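PDB 3VSN: occlusion-derived virus envelope protein E66 from Autographa californica nucleopolyhedrovirus, which acts as a chondroitin lyase of the viral envelope, is essential for oral infectivity, and may digest the chondroitin sulfate barrier of the host midgut. Local coordinates for residues A432-A435 and Q441-S444; E436-Q441 and P464-N469. All coordinates share one frame; numbering follows the deposited sequence.

Interaction 1: A432-A435 and Q441-S444; sequences AKFA and QFKS
Phe434 and Phe442 meet through their rings, and the two are not used alike: CE2 of Phe442 arrives at the edge of the Phe434 ring, near its plane, 3.7 Å from Phe434 CE2, whereas Phe434 reaches Phe442 obliquely. The ring planes are inclined at 52° with centroids 5.9 Å apart, so the pair is neither a stack nor a T-shaped arrangement. Beyond the two segments each phenylalanine has an edge-to-face partner, Tyr348 for Phe434 and Tyr457 for Phe442, and both also touch helix 359-364, through Thr363 and Met364 respectively. The small side chain of Ala432 fills in beside Phe442, where Ala432 CB lies 4.2 Å from Phe442 CE1. Phe442 turns its ring back toward the neighbouring strand because CG sits between the backbone N and the carbonyl carbon (chi1 55°).

The backbones pair alongside the rings. Ala432 and Phe442 form an antiparallel hydrogen-bonded pair, in which Ala432 N donates to Phe442 O at 3.2 Å and Phe442 N donates to Ala432 O at 3.1 Å; the first of these bonds is close to straight. Ala432 O also receives a CA-H...O contact from Gln441.

Lys433 and Gln441, a non-hydrogen-bonded pair, occupy the opposite face of the sheet. Their aliphatic parts touch where Lys433 CG lies 3.9 Å from Gln441 CB. With CG anti to N (chi1 -173°) and every later torsion extended, the lysine carries its amine well beyond this contact, on a face where both residues remain partly exposed.

Ala432, Phe434 and Phe442 thus meet on one face, Lys433 and Gln441 on the other, in the alternation characteristic of an antiparallel beta hairpin, formed here by the neighbouring strands 426-434 and 440-449 within a large antiparallel sheet of the lyase.

Interaction 2: E436-Q441 and P464-N469; sequences EMNNLQ and PNSLNN
A type I' turn from Met437 to Leu440, closed by a bond from Leu440 N to Met437 O, faces the irregular loop 464-469, and the nearest CA atoms, those of Asn438 and Ser466, are 7.7 Å apart. Asn438 and Asn439 hold the two central positions of the turn in left-handed backbone conformations, and the turn presents the side chain of Asn438 to the loop.

The Asn438 side chain bridges the two backbones. Its CG is anti to the backbone N (chi1 -171°), which carries the carboxamide outward to Ser466. There Asn438 ND2 donates a hydrogen bond to Ser466 OG at 2.8 Å, with the hydroxyl oxygen almost in the amide plane and an angle of 162° at the hydrogen. The other limb of the amide leans on the same serine: Asn438 OD1 is 3.4 Å from Ser466 CB, so the carboxamide lies against the serine side chain as well as bonding to its oxygen. Leu467 adds an apolar neighbour, its CD2 reaching to 3.8 Å from Asn438 ND2.

Both polar groups have further partners. Asn438 ND2 also bonds to Gln392 OE1, while Gln392 NE2 bonds to Met437 O, so one glutamine engages both the turn backbone and the asparagine amide. The strongest polar partner of Ser466 OG is the carbonyl O of Glu463, just before the loop segment; the Asn438 amide is its second. Leu467 is anchored differently, packing on Phe542 and Met545 of helix 542-546 while its backbone N bonds to Tyr546 OH.

Asparagine is well suited to the left-handed positions of a type I' turn; here that turn lies within the longer connection between strands 426-434 and 440-449, and links it to the loop joining strands 452-461 and 472-480.

How the interactions relate
A hairpin and its turn illustrate how chemistry follows position, the turn reaching a separate loop. Interaction 1 joins the paired strands and is the more buried, relying on regular backbone bonds and aromatic packing; interaction 2 lies farther from the centre of the chain, where a single side-chain bond connects the turn to partly exposed residues of the loop. Gln441 belongs to both sets of segments, but its side chain contributes across interaction 1 alone. The two are directly continuous: Phe434 N lies 2.8 Å from Leu440 O, a probable hydrogen bond carrying the strand pairing toward the turn. The two contacts bury 265 and 100 Å² respectively.

Interaction 1: A432-A435 and Q441-S444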
# COMPACT_ATOMS: atom_id res chain seq x y z
N ALA A 432 14.98 13.64 8.54
CA ALA A 432 15.58 12.78 7.53
C ALA A 432 16.71 13.47 6.79
O ALA A 432 16.72 14.69 6.64
CB ALA A 432 14.52 12.30 6.56
N LYS A 433 17.69 12.67 6.36
CA LYS A 433 18.74 13.13 5.46
C LYS A 433 19.06 12.01 4.47
O LYS A 433 19.22 10.85 4.86
CB LYS A 433 19.99 13.57 6.23
CG LYS A 433 21.05 14.23 5.36
CD LYS A 433 22.24 14.70 6.18
CE LYS A 433 23.21 15.51 5.33
NZ LYS A 433 24.37 15.99 6.14
N PHE A 434 19.14 12.38 3.19
CA PHE A 434 19.31 11.42 2.11
C PHE A 434 20.56 11.74 1.29
O PHE A 434 20.56 12.68 0.49
CB PHE A 434 18.07 11.41 1.20
CG PHE A 434 16.76 11.39 1.94
CD1 PHE A 434 16.20 10.18 2.35
CD2 PHE A 434 16.05 12.57 2.19
CE1 PHE A 434 14.98 10.15 3.01
CE2 PHE A 434 14.83 12.54 2.85
CZ PHE A 434 14.29 11.33 3.26
N ALA A 435 21.61 10.95 1.48
CA ALA A 435 22.88 11.14 0.76
C ALA A 435 22.70 11.14 -0.76
O ALA A 435 23.30 11.96 -1.45
CB ALA A 435 23.90 10.09 1.18
N GLN A 441 18.03 17.24 3.39
CA GLN A 441 17.58 17.00 4.76
C GLN A 441 16.39 17.89 5.06
O GLN A 441 16.20 18.92 4.41
CB GLN A 441 18.71 17.27 5.76
CG GLN A 441 19.18 18.73 5.80
CD GLN A 441 20.18 18.97 6.91
OE1 GLN A 441 19.83 18.99 8.09
NE2 GLN A 441 21.43 19.17 6.53
N PHE A 442 15.57 17.47 6.03
CA PHE A 442 14.47 18.30 6.51
C PHE A 442 13.94 17.83 7.85
O PHE A 442 14.17 16.69 8.27
CB PHE A 442 13.32 18.39 5.48
CG PHE A 442 12.78 17.06 5.02
CD1 PHE A 442 12.01 16.26 5.88
CD2 PHE A 442 12.99 16.61 3.72
CE1 PHE A 442 11.50 15.04 5.45
CE2 PHE A 442 12.47 15.40 3.28
CZ PHE A 442 11.72 14.61 4.15
N LYS A 443 13.23 18.74 8.53
CA LYS A 443 12.31 18.36 9.59
C LYS A 443 10.91 18.52 9.01
O LYS A 443 10.60 19.56 8.43
CB LYS A 443 12.50 19.25 10.82
CG LYS A 443 13.83 19.05 11.55
CD LYS A 443 13.69 18.12 12.74
CE LYS A 443 15.03 17.81 13.40
NZ LYS A 443 15.68 18.96 14.08
N SER A 444 10.09 17.49 9.13
CA SER A 444 8.77 17.47 8.52
C SER A 444 7.70 17.25 9.58
O SER A 444 7.78 16.29 10.34
CB SER A 444 8.69 16.38 7.44
OG SER A 444 7.38 16.24 6.93

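Interaction 2: E436-Q441 and P464-N469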
# COMPACT_ATOMS: atom_id res chain seq x y z
N GLU A 436 21.86 10.24 -1.26
CA GLU A 436 21.68 10.05 -2.71
C GLU A 436 20.79 11.10 -3.37
O GLU A 436 20.70 11.15 -4.60
CB GLU A 436 21.15 8.64 -3.00
CG GLU A 436 22.07 7.50 -2.58
CD GLU A 436 21.98 7.15 -1.10
OE1 GLU A 436 21.09 7.67 -0.39
OE2 GLU A 436 22.82 6.36 -0.63
N MET A 437 20.13 11.93 -2.57
CA MET A 437 19.36 13.05 -3.11
C MET A 437 20.05 14.38 -2.80
O MET A 437 19.41 15.32 -2.32
CB MET A 437 17.91 13.03 -2.60
CG MET A 437 17.09 11.88 -3.17
SD MET A 437 15.30 12.02 -2.95
CE MET A 437 15.15 11.79 -1.18
N ASN A 438 21.35 14.43 -3.07
CA ASN A 438 22.15 15.64 -2.91
C ASN A 438 22.22 16.12 -1.44
O ASN A 438 22.24 17.32 -1.16
CB ASN A 438 21.59 16.74 -3.83
CG ASN A 438 22.47 17.97 -3.90
OD1 ASN A 438 23.69 17.87 -3.87
ND2 ASN A 438 21.84 19.14 -3.99
N ASN A 439 22.27 15.15 -0.52
CA ASN A 439 22.25 15.43 0.93
C ASN A 439 21.03 16.22 1.41
O ASN A 439 21.12 16.96 2.39
CB ASN A 439 23.56 16.10 1.40
CG ASN A 439 24.67 15.10 1.71
OD1 ASN A 439 25.85 15.44 1.67
ND2 ASN A 439 24.29 13.87 2.04
N LEU A 440 19.91 16.07 0.70
CA LEU A 440 18.64 16.65 1.14
C LEU A 440 18.34 16.25 2.57
O LEU A 440 18.41 15.06 2.92
CB LEU A 440 17.48 16.23 0.23
CG LEU A 440 16.07 16.66 0.65
CD1 LEU A 440 15.85 18.15 0.45
CD2 LEU A 440 15.03 15.85 -0.10
N GLN A 441 18.03 17.24 3.39
CA GLN A 441 17.58 17.00 4.76
C GLN A 441 16.39 17.89 5.06
O GLN A 441 16.20 18.92 4.41
CB GLN A 441 18.71 17.27 5.76
CG GLN A 441 19.18 18.73 5.80
CD GLN A 441 20.18 18.97 6.91
OE1 GLN A 441 19.83 18.99 8.09
NE2 GLN A 441 21.43 19.17 6.53
N PRO A 464 25.82 22.30 0.38
CA PRO A 464 26.11 23.68 -0.00
C PRO A 464 26.67 23.79 -1.42
O PRO A 464 27.44 22.93 -1.85
CB PRO A 464 27.15 24.12 1.03
CG PRO A 464 26.83 23.30 2.24
CD PRO A 464 26.40 21.97 1.70
N ASN A 465 26.26 24.84 -2.14
CA ASN A 465 26.80 25.19 -3.47
C ASN A 465 26.52 24.17 -4.58
O ASN A 465 27.25 24.12 -5.57
CB ASN A 465 28.30 25.50 -3.38
CG ASN A 465 28.60 26.59 -2.37
OD1 ASN A 465 27.95 27.64 -2.37
ND2 ASN A 465 29.55 26.34 -1.48
N SER A 466 25.44 23.41 -4.42
CA SER A 466 25.16 22.27 -5.29
C SER A 466 24.03 22.49 -6.30
O SER A 466 23.80 21.64 -7.17
CB SER A 466 24.81 21.05 -4.43
OG SER A 466 23.62 21.30 -3.69
N LEU A 467 23.32 23.61 -6.19
CA LEU A 467 22.10 23.80 -6.98
C LEU A 467 22.25 24.65 -8.24
O LEU A 467 21.26 24.93 -8.92
CB LEU A 467 20.95 24.32 -6.11
CG LEU A 467 20.49 23.41 -4.97
CD1 LEU A 467 19.40 24.10 -4.16
CD2 LEU A 467 20.01 22.06 -5.49
N ASN A 468 23.48 25.07 -8.56
CA ASN A 468 23.73 25.89 -9.76
C ASN A 468 22.80 27.11 -9.81
O ASN A 468 22.13 27.36 -10.82
CB ASN A 468 23.61 25.03 -11.03
CG ASN A 468 24.09 25.74 -12.28
OD1 ASN A 468 24.96 26.61 -12.22
ND2 ASN A 468 23.52 25.38 -13.42
N ASN A 469 22.74 27.83 -8.69
CA ASN A 469 21.93 29.05 -8.53
C ASN A 469 20.45 28.88 -8.90
O ASN A 469 19.81 29.81 -9.40
CB ASN A 469 22.56 30.23 -9.28
CG ASN A 469 24.01 30.46 -8.88
OD1 ASN A 469 24.90 30.43 -9.73
ND2 ASN A 469 24.25 30.68 -7.59